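Local coordinates for protein 5,10-methylenetetrahydrofolate dehydrogenase (Bombyx mori, PDB 5ZF1) that probably oxidises 5,10-methylenetetrahydrofolate with NADP+ as a dehydrogenase of one-carbon folate metabolism, at residues P33-I38 with I62-I67; D92-Q97 with P115-D120. One frame throughout, in Å; residues are numbered along the deposited sequence.

Interaction 1 of 2, residues P33-I38 with I62-I67; sequences PTIRCI and IDALTI
With its CG beside the backbone N (chi1 -56°) and the chain bent at chi2 (-71°), R36 folds over the neighbouring strand, so that CD, NE and the guanidinium lie across the side chain of L65. The two strands are the parallel pair of a beta-alpha-beta unit in the catalytic domain: 34-40 leads through helix 44-60 into 63-69, and the short segments run in the same direction, 21° apart. Five backbone hydrogen bonds join them, alternating in donor from one strand to the other. The first is D63 N to P33 O at 2.9 Å; I67 N to C37 O, at 2.8 Å, is the shortest of the five, and the pairing continues beyond it from I67 to I39.

Above the bonded backbone, on the face that carries T34, R36 and I38, R36 CD rests on L65 CD2 at 3.7 Å. The end of I67 reaches back to the same arginine, CD1 lying 3.7 Å from R36 CB, so the aliphatic part of the arginine rests against both L65 and I67. The opposite face is plainer. I35 CG2 presses on the methyl of A64, CB to CG2 3.5 Å, and also meets CG2 of I62 at 3.8 Å. Helix 44-60 covers A64 and T66 on this side, while I35 leans on T289 of helix 277-298. At the start of the pair P33 and I62 cross at about a right angle, P33 CB lying 4.0 Å from I62 CG1.

The guanidinium, oblique to L65, also has a polar role. I35 O, already taken nearly head-on by L65 N, receives a second donor, R36 NH1 at 3.1 Å, which stands above the carbonyl plane and not on a lone pair.

Interaction 2 of 2, residues D92-Q97 with P115-D120; sequences DGILVQ and PEKDID
One water bridges I94 and D118, giving its protons to I94 O (2.8 Å) and to D118 OD1 (2.7 Å) while accepting from D120 N. Three groups thus fix it between strand 93-96 and the loop 115-120. A second water repeats the bridge further along the strand: V96 N donates to it, and it donates to D120 OD2 at 2.8 Å. The direct link is I94 N to K117 O, 2.9 Å long, nearly straight (164°) and in the carbonyl plane.

K117, extended beyond CG, runs across the start of the strand, its CB 3.4 Å from D92 O, and its CD meets I94 CD1 at an oblique crossing. Its NZ ends among the backbone oxygens of L85, N86 and V91, hydrogen-bonded to all three. A methionine in its place would lack the ammonium, and those three carbonyls would probably be left without their shared donor.

I119 has CG1 beside its backbone N (chi1 -57°), which lays that branch over G93, 3.5 Å from its CA; the glycine has no side chain to hold it off. L95 crosses both I119 and D120 at about a right angle, CD2 sitting 3.5 Å from I119 CB and tightly against the carboxylate of D120.

D118 is the centre of an inverse gamma turn, and its OD2 is bonded to H123 N and N126 ND2. An outer strand of an alpha/beta domain is thus tied by one direct bond and two waters to the loop that follows helix 106-112, and by analogy with related dehydrogenase/cyclohydrolases the contact probably helps to form a wall of the active-site cleft.

Interactions 1 and 2 lie on one three-stranded parallel sheet, their centres about 10 Å apart, with strand 34-40 in the middle. Backbone bonds carry one into the other, I38 N meeting L95 O at 2.9 Å, and T34 OG1 lies 2.9 Å from D92 N where the strands begin. Their apolar sides also join, I35 CD1 to L95 CD1 at 3.7 Å, and helix 277-298 touches both I35 and I119 through T289. Towards the end of strand 93-96, Q97 OE1 bonds K53 NZ of helix 44-60, the crossover helix of interaction 1; Q97, K53 and D120 appear to match the family's active-site glutamine, lysine and aspartate, so this end of interaction 2 probably lines the folate cleft.

Interaction 1 of 2, residues P33-I38 with I62-I67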
ATOM      1  N   PRO B  33     -23.426 -18.435   3.086  1.00 24.15           N
ATOM      2  CA  PRO B  33     -21.961 -18.400   2.985  1.00 23.60           C
ATOM      3  C   PRO B  33     -21.315 -19.447   3.872  1.00 25.37           C
ATOM      4  O   PRO B  33     -21.773 -19.704   4.987  1.00 26.54           O
ATOM      5  CB  PRO B  33     -21.608 -16.980   3.459  1.00 22.68           C
ATOM      6  CG  PRO B  33     -22.840 -16.190   3.335  1.00 23.55           C
ATOM      7  CD  PRO B  33     -23.989 -17.165   3.562  1.00 22.62           C
ATOM      8  N   THR B  34     -20.218 -20.027   3.384  1.00 23.30           N
ATOM      9  CA  THR B  34     -19.485 -21.064   4.101  1.00 23.68           C
ATOM     10  C   THR B  34     -18.041 -20.636   4.304  1.00 28.77           C
ATOM     11  O   THR B  34     -17.428 -20.065   3.398  1.00 25.84           O
ATOM     12  CB  THR B  34     -19.513 -22.382   3.333  1.00 28.99           C
ATOM     13  OG1 THR B  34     -18.908 -22.191   2.050  1.00 28.60           O
ATOM     14  CG2 THR B  34     -20.960 -22.863   3.147  1.00 27.45           C
ATOM     15  N   ILE B  35     -17.506 -20.929   5.489  1.00 24.76           N
ATOM     16  CA  ILE B  35     -16.119 -20.639   5.835  1.00 22.75           C
ATOM     17  C   ILE B  35     -15.468 -21.890   6.414  1.00 28.96           C
ATOM     18  O   ILE B  35     -16.090 -22.649   7.169  1.00 26.03           O
ATOM     19  CB  ILE B  35     -16.007 -19.446   6.812  1.00 26.03           C
ATOM     20  CG1 ILE B  35     -14.539 -19.162   7.142  1.00 31.98           C
ATOM     21  CG2 ILE B  35     -16.791 -19.674   8.085  1.00 29.74           C
ATOM     22  CD1 ILE B  35     -14.341 -17.946   8.006  1.00 36.05           C
ATOM     23  N   ARG B  36     -14.211 -22.110   6.043  1.00 25.21           N
ATOM     24  CA  ARG B  36     -13.386 -23.175   6.598  1.00 26.92           C
ATOM     25  C   ARG B  36     -12.195 -22.525   7.277  1.00 32.76           C
ATOM     26  O   ARG B  36     -11.478 -21.737   6.651  1.00 30.60           O
ATOM     27  CB  ARG B  36     -12.926 -24.140   5.510  1.00 30.67           C
ATOM     28  CG  ARG B  36     -14.066 -24.746   4.711  1.00 32.45           C
ATOM     29  CD  ARG B  36     -14.864 -25.749   5.553  1.00 38.96           C
ATOM     30  NE  ARG B  36     -15.983 -26.313   4.798  1.00 37.59           N
ATOM     31  CZ  ARG B  36     -17.249 -25.931   4.928  1.00 38.43           C
ATOM     32  NH1 ARG B  36     -17.584 -24.985   5.799  1.00 34.45           N
ATOM     33  NH2 ARG B  36     -18.186 -26.505   4.187  1.00 39.68           N
ATOM     34  N   CYS B  37     -11.996 -22.832   8.552  1.00 28.46           N
ATOM     35  CA  CYS B  37     -10.890 -22.292   9.333  0.80 29.59           C
ATOM     36  C   CYS B  37      -9.894 -23.409   9.613  1.00 36.34           C
ATOM     37  O   CYS B  37     -10.235 -24.388  10.289  1.00 35.76           O
ATOM     38  CB  CYS B  37     -11.388 -21.681  10.645  0.80 33.66           C
ATOM     39  SG  CYS B  37     -12.606 -20.350  10.455  0.80 35.11           S
ATOM     40  N   ILE B  38      -8.668 -23.256   9.110  1.00 29.22           N
ATOM     41  CA  ILE B  38      -7.620 -24.248   9.315  1.00 34.22           C
ATOM     42  C   ILE B  38      -6.845 -23.878  10.569  1.00 31.41           C
ATOM     43  O   ILE B  38      -6.386 -22.737  10.716  1.00 32.18           O
ATOM     44  CB  ILE B  38      -6.691 -24.337   8.094  1.00 32.49           C
ATOM     45  CG1 ILE B  38      -7.457 -24.862   6.889  1.00 33.15           C
ATOM     46  CG2 ILE B  38      -5.502 -25.238   8.398  1.00 41.62           C
ATOM     47  CD1 ILE B  38      -6.643 -24.861   5.607  1.00 36.21           C
ATOM     48  N   ILE B  62     -23.882 -17.977   8.848  1.00 24.41           N
ATOM     49  CA  ILE B  62     -22.777 -18.498   8.057  1.00 22.36           C
ATOM     50  C   ILE B  62     -22.451 -19.899   8.566  1.00 24.62           C
ATOM     51  O   ILE B  62     -22.491 -20.157   9.773  1.00 24.46           O
ATOM     52  CB  ILE B  62     -21.577 -17.536   8.161  1.00 24.77           C
ATOM     53  CG1 ILE B  62     -21.883 -16.257   7.379  1.00 24.27           C
ATOM     54  CG2 ILE B  62     -20.258 -18.199   7.696  1.00 25.89           C
ATOM     55  CD1 ILE B  62     -20.844 -15.159   7.562  1.00 19.74           C
ATOM     56  N   ASP B  63     -22.170 -20.816   7.651  1.00 25.64           N
ATOM     57  CA  ASP B  63     -21.845 -22.192   8.016  1.00 28.77           C
ATOM     58  C   ASP B  63     -20.334 -22.336   8.094  1.00 29.21           C
ATOM     59  O   ASP B  63     -19.651 -22.303   7.066  1.00 26.61           O
ATOM     60  CB  ASP B  63     -22.431 -23.179   7.016  1.00 32.07           C
ATOM     61  CG  ASP B  63     -23.917 -23.026   6.871  1.00 33.85           C
ATOM     62  OD1 ASP B  63     -24.551 -22.498   7.809  1.00 37.15           O
ATOM     63  OD2 ASP B  63     -24.442 -23.428   5.820  1.00 37.80           O
ATOM     64  N   ALA B  64     -19.827 -22.518   9.307  1.00 26.67           N
ATOM     65  CA  ALA B  64     -18.400 -22.601   9.573  1.00 30.81           C
ATOM     66  C   ALA B  64     -18.007 -24.027   9.938  1.00 33.70           C
ATOM     67  O   ALA B  64     -18.756 -24.735  10.619  1.00 33.83           O
ATOM     68  CB  ALA B  64     -18.009 -21.650  10.708  1.00 33.77           C
ATOM     69  N   LEU B  65     -16.830 -24.440   9.478  1.00 29.04           N
ATOM     70  CA  LEU B  65     -16.264 -25.738   9.820  1.00 36.19           C
ATOM     71  C   LEU B  65     -14.784 -25.548  10.106  1.00 35.21           C
ATOM     72  O   LEU B  65     -14.090 -24.865   9.348  1.00 34.05           O
ATOM     73  CB  LEU B  65     -16.466 -26.742   8.683  1.00 34.01           C
ATOM     74  CG  LEU B  65     -15.998 -28.175   8.907  1.00 40.92           C
ATOM     75  CD1 LEU B  65     -17.191 -29.123   8.802  1.00 49.65           C
ATOM     76  CD2 LEU B  65     -14.915 -28.553   7.907  1.00 46.66           C
ATOM     77  N   THR B  66     -14.309 -26.121  11.206  1.00 36.80           N
ATOM     78  CA  THR B  66     -12.912 -26.004  11.601  1.00 37.96           C
ATOM     79  C   THR B  66     -12.164 -27.258  11.175  1.00 41.01           C
ATOM     80  O   THR B  66     -12.615 -28.375  11.442  1.00 39.92           O
ATOM     81  CB  THR B  66     -12.784 -25.801  13.110  1.00 35.63           C
ATOM     82  OG1 THR B  66     -13.525 -24.639  13.500  1.00 42.56           O
ATOM     83  CG2 THR B  66     -11.324 -25.621  13.501  1.00 43.68           C
ATOM     84  N   ILE B  67     -11.029 -27.072  10.509  1.00 38.42           N
ATOM     85  CA  ILE B  67     -10.178 -28.174  10.085  1.00 36.55           C
ATOM     86  C   ILE B  67      -8.932 -28.132  10.951  1.00 44.28           C
ATOM     87  O   ILE B  67      -8.118 -27.205  10.842  1.00 38.13           O
ATOM     88  CB  ILE B  67      -9.823 -28.092   8.597  1.00 41.35           C
ATOM     89  CG1 ILE B  67     -11.076 -28.255   7.739  1.00 41.74           C
ATOM     90  CG2 ILE B  67      -8.799 -29.157   8.252  1.00 45.51           C
ATOM     91  CD1 ILE B  67     -11.242 -27.169   6.716  1.00 43.08           C
TER

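Interaction 2 of 2, residues D92-Q97 with P115-D120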
ATOM      1  N   ASP B  92     -16.865 -21.098   0.380  1.00 24.65           N
ATOM      2  CA  ASP B  92     -16.813 -19.707  -0.057  1.00 25.48           C
ATOM      3  C   ASP B  92     -15.641 -18.947   0.539  1.00 25.77           C
ATOM      4  O   ASP B  92     -15.128 -18.016  -0.094  1.00 27.55           O
ATOM      5  CB  ASP B  92     -18.108 -18.976   0.317  1.00 24.00           C
ATOM      6  CG  ASP B  92     -19.332 -19.617  -0.290  1.00 28.64           C
ATOM      7  OD1 ASP B  92     -19.286 -19.987  -1.479  1.00 29.12           O
ATOM      8  OD2 ASP B  92     -20.336 -19.757   0.434  1.00 28.84           O
ATOM      9  N   GLY B  93     -15.217 -19.314   1.741  1.00 23.11           N
ATOM     10  CA  GLY B  93     -14.161 -18.589   2.421  1.00 24.93           C
ATOM     11  C   GLY B  93     -13.183 -19.511   3.104  1.00 28.87           C
ATOM     12  O   GLY B  93     -13.571 -20.546   3.649  1.00 28.16           O
ATOM     13  N   ILE B  94     -11.904 -19.152   3.074  1.00 22.73           N
ATOM     14  CA  ILE B  94     -10.847 -19.941   3.688  1.00 25.36           C
ATOM     15  C   ILE B  94     -10.038 -19.026   4.589  1.00 30.06           C
ATOM     16  O   ILE B  94      -9.601 -17.953   4.157  1.00 25.54           O
ATOM     17  CB  ILE B  94      -9.922 -20.591   2.644  1.00 24.19           C
ATOM     18  CG1 ILE B  94     -10.698 -21.548   1.739  1.00 29.60           C
ATOM     19  CG2 ILE B  94      -8.760 -21.298   3.353  1.00 23.16           C
ATOM     20  CD1 ILE B  94     -10.070 -21.745   0.350  1.00 29.95           C
ATOM     21  N   LEU B  95      -9.844 -19.449   5.834  1.00 21.31           N
ATOM     22  CA  LEU B  95      -8.986 -18.762   6.790  1.00 24.67           C
ATOM     23  C   LEU B  95      -7.945 -19.737   7.315  1.00 31.44           C
ATOM     24  O   LEU B  95      -8.247 -20.909   7.548  1.00 30.12           O
ATOM     25  CB  LEU B  95      -9.773 -18.221   7.987  1.00 30.87           C
ATOM     26  CG  LEU B  95     -10.665 -16.989   7.938  1.00 36.71           C
ATOM     27  CD1 LEU B  95     -11.182 -16.708   9.350  1.00 37.73           C
ATOM     28  CD2 LEU B  95      -9.921 -15.776   7.383  1.00 31.67           C
ATOM     29  N   VAL B  96      -6.729 -19.249   7.515  1.00 29.38           N
ATOM     30  CA  VAL B  96      -5.706 -19.985   8.254  1.00 29.13           C
ATOM     31  C   VAL B  96      -5.432 -19.217   9.538  1.00 30.44           C
ATOM     32  O   VAL B  96      -5.065 -18.035   9.499  1.00 32.02           O
ATOM     33  CB  VAL B  96      -4.430 -20.179   7.418  1.00 28.23           C
ATOM     34  CG1 VAL B  96      -3.383 -20.954   8.214  1.00 30.82           C
ATOM     35  CG2 VAL B  96      -4.765 -20.923   6.140  1.00 28.15           C
ATOM     36  N   GLN B  97      -5.640 -19.869  10.680  1.00 34.15           N
ATOM     37  CA  GLN B  97      -5.376 -19.224  11.963  1.00 40.47           C
ATOM     38  C   GLN B  97      -3.890 -18.898  12.079  1.00 53.89           C
ATOM     39  O   GLN B  97      -3.032 -19.754  11.834  1.00 43.05           O
ATOM     40  CB  GLN B  97      -5.818 -20.127  13.115  1.00 44.28           C
ATOM     41  CG  GLN B  97      -5.611 -19.539  14.505  1.00 53.79           C
ATOM     42  CD  GLN B  97      -6.440 -18.293  14.736  1.00 51.12           C
ATOM     43  OE1 GLN B  97      -7.641 -18.279  14.476  1.00 49.91           O
ATOM     44  NE2 GLN B  97      -5.806 -17.242  15.242  1.00 54.15           N
ATOM     45  N   PRO B 115      -7.565 -15.751  -4.044  1.00 26.20           N
ATOM     46  CA  PRO B 115      -7.943 -14.393  -3.612  1.00 24.90           C
ATOM     47  C   PRO B 115      -9.432 -14.219  -3.420  1.00 24.32           C
ATOM     48  O   PRO B 115      -9.856 -13.503  -2.506  1.00 26.23           O
ATOM     49  CB  PRO B 115      -7.416 -13.506  -4.750  1.00 28.69           C
ATOM     50  CG  PRO B 115      -6.272 -14.280  -5.324  1.00 23.86           C
ATOM     51  CD  PRO B 115      -6.648 -15.733  -5.204  1.00 28.19           C
ATOM     52  N   GLU B 116     -10.236 -14.880  -4.253  1.00 28.90           N
ATOM     53  CA  GLU B 116     -11.687 -14.777  -4.185  1.00 28.34           C
ATOM     54  C   GLU B 116     -12.271 -15.371  -2.908  1.00 26.62           C
ATOM     55  O   GLU B 116     -13.431 -15.069  -2.583  1.00 25.35           O
ATOM     56  CB  GLU B 116     -12.308 -15.479  -5.399  1.00 29.04           C
ATOM     57  CG  GLU B 116     -11.926 -14.872  -6.750  1.00 42.30           C
ATOM     58  CD  GLU B 116     -10.601 -15.389  -7.321  1.00 47.49           C
ATOM     59  OE1 GLU B 116      -9.937 -16.247  -6.688  1.00 40.63           O
ATOM     60  OE2 GLU B 116     -10.226 -14.930  -8.424  1.00 46.79           O
ATOM     61  N   LYS B 117     -11.515 -16.220  -2.209  1.00 22.21           N
ATOM     62  CA  LYS B 117     -11.925 -16.854  -0.955  1.00 24.19           C
ATOM     63  C   LYS B 117     -11.070 -16.406   0.229  1.00 25.38           C
ATOM     64  O   LYS B 117     -11.161 -16.989   1.310  1.00 21.58           O
ATOM     65  CB  LYS B 117     -11.867 -18.382  -1.082  1.00 26.36           C
ATOM     66  CG  LYS B 117     -12.577 -18.952  -2.306  1.00 24.14           C
ATOM     67  CD  LYS B 117     -12.566 -20.486  -2.266  1.00 26.82           C
ATOM     68  CE  LYS B 117     -13.264 -21.084  -3.473  1.00 29.11           C
ATOM     69  NZ  LYS B 117     -13.649 -22.519  -3.215  1.00 29.26           N
ATOM     70  N   ASP B 118     -10.238 -15.377   0.053  1.00 25.28           N
ATOM     71  CA  ASP B 118      -9.242 -15.002   1.057  1.00 23.79           C
ATOM     72  C   ASP B 118      -9.878 -14.043   2.063  1.00 20.31           C
ATOM     73  O   ASP B 118      -9.744 -12.823   1.984  1.00 20.76           O
ATOM     74  CB  ASP B 118      -8.033 -14.389   0.356  1.00 24.67           C
ATOM     75  CG  ASP B 118      -7.033 -13.768   1.313  1.00 22.32           C
ATOM     76  OD1 ASP B 118      -6.835 -14.312   2.424  1.00 24.31           O
ATOM     77  OD2 ASP B 118      -6.424 -12.737   0.911  1.00 23.83           O
ATOM     78  N   ILE B 119     -10.560 -14.623   3.058  1.00 21.24           N
ATOM     79  CA  ILE B 119     -11.363 -13.820   3.979  1.00 21.69           C
ATOM     80  C   ILE B 119     -10.502 -12.880   4.817  1.00 20.07           C
ATOM     81  O   ILE B 119     -10.962 -11.802   5.204  1.00 23.19           O
ATOM     82  CB  ILE B 119     -12.204 -14.762   4.863  1.00 25.89           C
ATOM     83  CG1 ILE B 119     -13.058 -15.651   3.976  1.00 23.61           C
ATOM     84  CG2 ILE B 119     -13.038 -13.987   5.875  1.00 27.03           C
ATOM     85  CD1 ILE B 119     -13.872 -14.893   2.981  1.00 22.63           C
ATOM     86  N   ASP B 120      -9.253 -13.263   5.110  1.00 21.04           N
ATOM     87  CA  ASP B 120      -8.353 -12.395   5.861  1.00 21.44           C
ATOM     88  C   ASP B 120      -7.795 -11.260   5.018  1.00 22.94           C
ATOM     89  O   ASP B 120      -7.234 -10.307   5.586  1.00 24.84           O
ATOM     90  CB  ASP B 120      -7.173 -13.191   6.422  1.00 23.39           C
ATOM     91  CG  ASP B 120      -7.374 -13.609   7.868  1.00 31.65           C
ATOM     92  OD1 ASP B 120      -7.909 -12.817   8.673  1.00 28.27           O
ATOM     93  OD2 ASP B 120      -6.978 -14.745   8.198  1.00 31.15           O
TER
HETATM   94  O   HOH W   1      -7.891 -15.804   4.360  1.00 27.04           O
HETATM   95  O   HOH W   2      -6.055 -16.670   6.416  1.00 29.16           O